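Local coordinates for necrotic enteritis toxin B (Clostridium perfringens, PDB 4I0N), which forms pores in membranes as a toxin with the alpha-hemolysin fold, secreted by the bacterium and named after necrotic enteritis, at residues A[203-208]-A[250-255]; A[14-19]-A[23-28]. All coordinates share one frame; numbering follows the deposited sequence.

Contact 1 of 2, residues A[203-208]-A[250-255]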
loop_
_atom_site.group_PDB
_atom_site.type_symbol
_atom_site.label_atom_id
_atom_site.label_comp_id
_atom_site.label_asym_id
_atom_site.label_seq_id
_atom_site.Cartn_x
_atom_site.Cartn_y
_atom_site.Cartn_z
ATOM N N ASP A 203 25.872 -16.890 2.040
ATOM C CA ASP A 203 25.469 -15.538 2.455
ATOM C C ASP A 203 25.971 -14.430 1.529
ATOM O O ASP A 203 25.581 -13.261 1.670
ATOM C CB ASP A 203 25.831 -15.258 3.925
ATOM C CG ASP A 203 27.320 -15.293 4.187
ATOM O OD1 ASP A 203 28.076 -15.965 3.439
ATOM O OD2 ASP A 203 27.739 -14.634 5.170
ATOM N N LYS A 204 26.839 -14.796 0.583
ATOM C CA LYS A 204 27.380 -13.846 -0.368
ATOM C C LYS A 204 26.851 -14.084 -1.779
ATOM O O LYS A 204 27.367 -13.490 -2.737
ATOM C CB LYS A 204 28.914 -13.913 -0.383
ATOM C CG LYS A 204 29.580 -13.478 0.918
ATOM C CD LYS A 204 29.027 -12.134 1.366
ATOM N N ASN A 205 25.826 -14.933 -1.906
ATOM C CA ASN A 205 25.384 -15.371 -3.236
ATOM C C ASN A 205 23.984 -14.919 -3.645
ATOM O O ASN A 205 23.362 -15.533 -4.510
ATOM C CB ASN A 205 25.507 -16.888 -3.425
ATOM C CG ASN A 205 25.530 -17.275 -4.909
ATOM O OD1 ASN A 205 26.014 -16.499 -5.735
ATOM N ND2 ASN A 205 24.995 -18.449 -5.252
ATOM N N PHE A 206 23.514 -13.841 -3.025
ATOM C CA PHE A 206 22.236 -13.258 -3.367
ATOM C C PHE A 206 22.433 -11.961 -4.140
ATOM O O PHE A 206 23.451 -11.271 -3.969
ATOM C CB PHE A 206 21.425 -13.008 -2.092
ATOM C CG PHE A 206 21.030 -14.270 -1.377
ATOM C CD1 PHE A 206 20.067 -15.120 -1.923
ATOM C CD2 PHE A 206 21.603 -14.597 -0.146
ATOM C CE1 PHE A 206 19.688 -16.292 -1.265
ATOM C CE2 PHE A 206 21.244 -15.777 0.516
ATOM C CZ PHE A 206 20.287 -16.622 -0.036
ATOM N N THR A 207 21.465 -11.651 -5.003
ATOM C CA THR A 207 21.433 -10.387 -5.754
ATOM C C THR A 207 21.781 -9.188 -4.852
ATOM O O THR A 207 21.197 -9.029 -3.781
ATOM C CB THR A 207 20.020 -10.188 -6.374
ATOM O OG1 THR A 207 19.674 -11.357 -7.114
ATOM C CG2 THR A 207 19.966 -8.976 -7.301
ATOM N N ASP A 208 22.731 -8.355 -5.286
ATOM C CA ASP A 208 23.068 -7.103 -4.585
ATOM C C ASP A 208 21.864 -6.172 -4.487
ATOM O O ASP A 208 21.029 -6.160 -5.395
ATOM C CB ASP A 208 24.194 -6.366 -5.325
ATOM C CG ASP A 208 25.504 -7.128 -5.309
ATOM O OD1 ASP A 208 25.723 -7.914 -4.360
ATOM O OD2 ASP A 208 26.324 -6.939 -6.250
ATOM N N TYR A 250 13.847 -17.116 0.291
ATOM C CA TYR A 250 14.593 -17.618 -0.864
ATOM C C TYR A 250 15.898 -18.278 -0.397
ATOM O O TYR A 250 16.772 -17.631 0.210
ATOM C CB TYR A 250 14.857 -16.501 -1.870
ATOM C CG TYR A 250 15.634 -17.016 -3.076
ATOM C CD1 TYR A 250 15.066 -17.931 -3.959
ATOM C CD2 TYR A 250 16.958 -16.618 -3.297
ATOM C CE1 TYR A 250 15.805 -18.438 -5.052
ATOM C CE2 TYR A 250 17.685 -17.104 -4.382
ATOM C CZ TYR A 250 17.111 -18.017 -5.243
ATOM O OH TYR A 250 17.846 -18.473 -6.318
ATOM N N ILE A 251 15.991 -19.587 -0.631
ATOM C CA ILE A 251 17.008 -20.425 0.009
ATOM C C ILE A 251 17.954 -20.995 -1.049
ATOM O O ILE A 251 17.510 -21.487 -2.095
ATOM C CB ILE A 251 16.340 -21.591 0.785
ATOM C CG1 ILE A 251 15.474 -21.050 1.927
ATOM C CG2 ILE A 251 17.387 -22.560 1.339
ATOM C CD1 ILE A 251 14.317 -22.006 2.336
ATOM N N LEU A 252 19.255 -20.923 -0.760
ATOM C CA LEU A 252 20.294 -21.492 -1.617
ATOM C C LEU A 252 20.967 -22.649 -0.899
ATOM O O LEU A 252 21.337 -22.525 0.277
ATOM C CB LEU A 252 21.374 -20.453 -1.942
ATOM C CG LEU A 252 20.957 -19.281 -2.833
ATOM C CD1 LEU A 252 22.074 -18.234 -2.903
ATOM C CD2 LEU A 252 20.514 -19.761 -4.212
ATOM N N ASN A 253 21.079 -23.771 -1.602
ATOM C CA ASN A 253 21.831 -24.941 -1.134
ATOM C C ASN A 253 22.883 -25.337 -2.169
ATOM O O ASN A 253 22.586 -25.494 -3.361
ATOM C CB ASN A 253 20.902 -26.141 -0.893
ATOM C CG ASN A 253 19.990 -25.963 0.300
ATOM O OD1 ASN A 253 20.403 -26.152 1.440
ATOM N ND2 ASN A 253 18.728 -25.640 0.042
ATOM N N TRP A 254 24.119 -25.521 -1.712
ATOM C CA TRP A 254 25.183 -25.964 -2.597
ATOM C C TRP A 254 25.053 -27.459 -2.873
ATOM O O TRP A 254 24.986 -28.268 -1.937
ATOM C CB TRP A 254 26.561 -25.649 -1.995
ATOM C CG TRP A 254 27.699 -26.124 -2.857
ATOM C CD1 TRP A 254 28.502 -27.208 -2.624
ATOM C CD2 TRP A 254 28.144 -25.553 -4.098
ATOM N NE1 TRP A 254 29.423 -27.336 -3.633
ATOM C CE2 TRP A 254 29.227 -26.339 -4.550
ATOM C CE3 TRP A 254 27.732 -24.456 -4.871
ATOM C CZ2 TRP A 254 29.912 -26.057 -5.735
ATOM C CZ3 TRP A 254 28.416 -24.174 -6.047
ATOM C CH2 TRP A 254 29.494 -24.976 -6.468
ATOM N N GLU A 255 25.021 -27.821 -4.154
ATOM C CA GLU A 255 24.861 -29.222 -4.558
ATOM C C GLU A 255 26.047 -29.730 -5.364
ATOM O O GLU A 255 25.965 -29.950 -6.581
ATOM C CB GLU A 255 23.543 -29.430 -5.296
ATOM C CG GLU A 255 22.348 -29.088 -4.432
ATOM C CD GLU A 255 21.056 -29.667 -4.937
ATOM O OE1 GLU A 255 20.977 -30.045 -6.137
ATOM O OE2 GLU A 255 20.101 -29.724 -4.132
#

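Contact 2 of 2, residues A[14-19]-A[23-28]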
loop_
_atom_site.group_PDB
_atom_site.type_symbol
_atom_site.label_atom_id
_atom_site.label_comp_id
_atom_site.label_asym_id
_atom_site.label_seq_id
_atom_site.Cartn_x
_atom_site.Cartn_y
_atom_site.Cartn_z
ATOM N N GLU A 14 -12.362 27.366 3.266
ATOM C CA GLU A 14 -12.012 28.044 2.024
ATOM C C GLU A 14 -13.118 27.801 0.996
ATOM O O GLU A 14 -13.570 26.677 0.824
ATOM C CB GLU A 14 -10.656 27.523 1.518
ATOM C CG GLU A 14 -10.147 28.204 0.246
ATOM C CD GLU A 14 -8.730 27.768 -0.145
ATOM O OE1 GLU A 14 -7.976 27.273 0.720
ATOM O OE2 GLU A 14 -8.371 27.932 -1.330
ATOM N N ILE A 15 -13.541 28.856 0.302
ATOM C CA ILE A 15 -14.552 28.703 -0.740
ATOM C C ILE A 15 -13.969 28.034 -1.971
ATOM O O ILE A 15 -12.906 28.434 -2.462
ATOM C CB ILE A 15 -15.191 30.059 -1.155
ATOM C CG1 ILE A 15 -16.039 30.606 -0.013
ATOM C CG2 ILE A 15 -16.072 29.883 -2.399
ATOM C CD1 ILE A 15 -16.611 31.992 -0.253
ATOM N N ILE A 16 -14.667 27.012 -2.454
ATOM C CA ILE A 16 -14.376 26.394 -3.737
ATOM C C ILE A 16 -15.521 26.718 -4.690
ATOM O O ILE A 16 -16.667 26.836 -4.267
ATOM C CB ILE A 16 -14.168 24.860 -3.615
ATOM C CG1 ILE A 16 -15.388 24.191 -2.972
ATOM C CG2 ILE A 16 -12.911 24.578 -2.823
ATOM C CD1 ILE A 16 -15.364 22.667 -2.946
ATOM N N LYS A 17 -15.194 26.888 -5.970
ATOM C CA LYS A 17 -16.164 27.333 -6.966
ATOM C C LYS A 17 -16.130 26.425 -8.203
ATOM O O LYS A 17 -15.065 25.941 -8.598
ATOM C CB LYS A 17 -15.897 28.804 -7.337
ATOM C CG LYS A 17 -16.969 29.453 -8.216
ATOM N N GLU A 18 -17.301 26.176 -8.789
ATOM C CA GLU A 18 -17.416 25.370 -10.008
ATOM C C GLU A 18 -18.780 25.585 -10.628
ATOM O O GLU A 18 -19.802 25.361 -9.976
ATOM C CB GLU A 18 -17.201 23.875 -9.717
ATOM N N ASN A 19 -18.783 26.045 -11.881
ATOM C CA ASN A 19 -20.008 26.308 -12.644
ATOM C C ASN A 19 -21.024 27.252 -11.952
ATOM O O ASN A 19 -22.241 27.007 -11.976
ATOM C CB ASN A 19 -20.659 24.984 -13.080
ATOM N N ALA A 23 -18.939 25.950 -2.552
ATOM C CA ALA A 23 -18.970 25.164 -1.322
ATOM C C ALA A 23 -17.763 25.578 -0.488
ATOM O O ALA A 23 -16.977 26.416 -0.915
ATOM C CB ALA A 23 -18.926 23.671 -1.642
ATOM N N ILE A 24 -17.617 24.994 0.696
ATOM C CA ILE A 24 -16.518 25.349 1.594
ATOM C C ILE A 24 -15.723 24.078 1.857
ATOM O O ILE A 24 -16.311 23.036 2.140
ATOM C CB ILE A 24 -17.042 25.887 2.946
ATOM C CG1 ILE A 24 -18.015 27.057 2.720
ATOM C CG2 ILE A 24 -15.857 26.303 3.853
ATOM C CD1 ILE A 24 -18.868 27.411 3.952
ATOM N N LYS A 25 -14.402 24.171 1.762
ATOM C CA LYS A 25 -13.551 23.040 2.075
ATOM C C LYS A 25 -12.668 23.315 3.294
ATOM O O LYS A 25 -12.308 24.460 3.566
ATOM C CB LYS A 25 -12.696 22.620 0.869
ATOM C CG LYS A 25 -11.616 23.605 0.476
ATOM C CD LYS A 25 -10.581 22.978 -0.471
ATOM C CE LYS A 25 -9.708 24.083 -1.079
ATOM N NZ LYS A 25 -8.623 23.594 -1.995
ATOM N N TYR A 26 -12.309 22.239 3.987
ATOM C CA TYR A 26 -11.469 22.286 5.191
ATOM C C TYR A 26 -10.463 21.165 5.060
ATOM O O TYR A 26 -10.825 20.081 4.602
ATOM C CB TYR A 26 -12.296 21.995 6.448
ATOM C CG TYR A 26 -13.428 22.949 6.664
ATOM C CD1 TYR A 26 -13.270 24.069 7.480
ATOM C CD2 TYR A 26 -14.657 22.753 6.030
ATOM C CE1 TYR A 26 -14.329 24.963 7.677
ATOM C CE2 TYR A 26 -15.712 23.650 6.217
ATOM C CZ TYR A 26 -15.530 24.742 7.042
ATOM O OH TYR A 26 -16.559 25.624 7.244
ATOM N N THR A 27 -9.229 21.394 5.497
ATOM C CA THR A 27 -8.215 20.344 5.430
ATOM C C THR A 27 -7.663 19.984 6.800
ATOM O O THR A 27 -7.636 20.811 7.719
ATOM C CB THR A 27 -7.043 20.722 4.500
ATOM O OG1 THR A 27 -6.489 21.973 4.913
ATOM C CG2 THR A 27 -7.516 20.830 3.060
ATOM N N SER A 28 -7.249 18.728 6.941
ATOM C CA SER A 28 -6.618 18.265 8.178
ATOM C C SER A 28 -5.729 17.101 7.845
ATOM O O SER A 28 -5.888 16.473 6.798
ATOM C CB SER A 28 -7.680 17.883 9.224
ATOM O OG SER A 28 -7.057 17.601 10.461
#

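Contact 1 of 2, residues A[203-208]-A[250-255]
Phe206 and Leu252 meet from opposite directions in a CH-pi contact. The leucine methyl CD1 sits over one face of the Phe206 ring, 3.8 Å from its centroid and displaced toward the rim near CE1. Leu252 achieves this with an extended end, chi2 172°, which carries CD1 outward from the strand. Phe206 turns its CG away from its own carbonyl carbon (chi1 -66°), and the far end of the ring therefore approaches strand 236-255 although its first bond points neither at that strand nor away from it.

The same ring uses its edge against Tyr250. Phe206 CE1 lies 3.4 Å from Tyr250 CD2, with the two planes inclined at 70° and the rims touching; neither ring covers the other's face. Here the irregular chain between strand 165-172 and helix 214-217 packs on the long antiparallel strand 236-255 of this member of the Leukocidin/Hemolysin family, in what is probably the rim region of the toxin.

Leu252 CD1 also touches Asn205, lying 3.4 Å from the backbone O of Asn205 and 3.7 Å from its CB, where the two side chains cross at about a right angle. The amide serves a different partner, Asn205 OD1 accepting a bond from Ser196 N. Tyr250 likewise offers carbon to the contact, while its buried OH is hydrogen-bonded to Asn190 O.

Contact 2 of 2, residues A[14-19]-A[23-28]
Ile16 and Lys25 share a first torsion that sets the first gamma carbon between the backbone N and the carbonyl carbon (chi1 56° for CG1 of Ile16, 69° for CG of Lys25). In Ile16 this sends CG1 over Ala23, 3.8 Å from Ala23 CB, and places CG2 against the lysine chain. From CG onward Lys25 is fully extended, and its side chain crosses that of Ile16 obliquely, with CD and CE of Lys25 each 3.7 Å from Ile16 CG2. Glu14, also extended, runs beside the lysine and points the same way, bringing its CD to 3.9 Å from Lys25 CE.

Beneath these side chains the backbones form a beta hairpin of strand 14-18 with strand 21-34. The directions of 14-18 and 23-28 differ by 129°, well short of an exact antiparallel 180°. Glu14 with Lys25 and Ile16 with Ala23 are hydrogen-bonded antiparallel pairs, each closed by two nearly straight N-H...O bonds; Lys25 N to Glu14 O is 2.8 Å. Between them Ile15 and Ile24 make a non-hydrogen-bonded pair, their side chains on the other face of the sheet. Between the two strands the CA atoms of Ile24 and Ile15 add weaker CA-H...O contacts to Glu14 O and Ala23 O.

Strand 14-18 is an outermost strand of a six-stranded sheet within this chain. Ile16 also touches Val143, just ahead of strand 144-150, in a stretch that probably belongs to the folded-back stem of the soluble toxin.

Opposite charges come close without pairing, as Glu14 OE2 is 4.4 Å from Lys25 NZ, beyond salt-bridge range. Any attraction between them is therefore probably modest, and the cohesion of this contact probably rests on the four backbone bonds and on the hydrocarbon of Ile16, Ala23 and Lys25.

Contacts 1 and 2 occupy far-apart parts of one elongated chain, on opposite sides of its centre, their centres about 29 and 28 Å from the centre of the chain. These centres are 56 Å apart and their nearest atoms about 37 Å, so neither touches the other. Contact 2 closes before contact 1 opens along the sequence: one is a local hairpin at the surface, the other a buried meeting of loop and strand. Both lie away from Asp30, a magnesium ligand in a structure of this toxin though no ion sits on it here, although strand 21-34 carries it beyond segment 23-28. A bound magnesium ion about 11 Å from the side chain of Phe206 takes no part in contact 1.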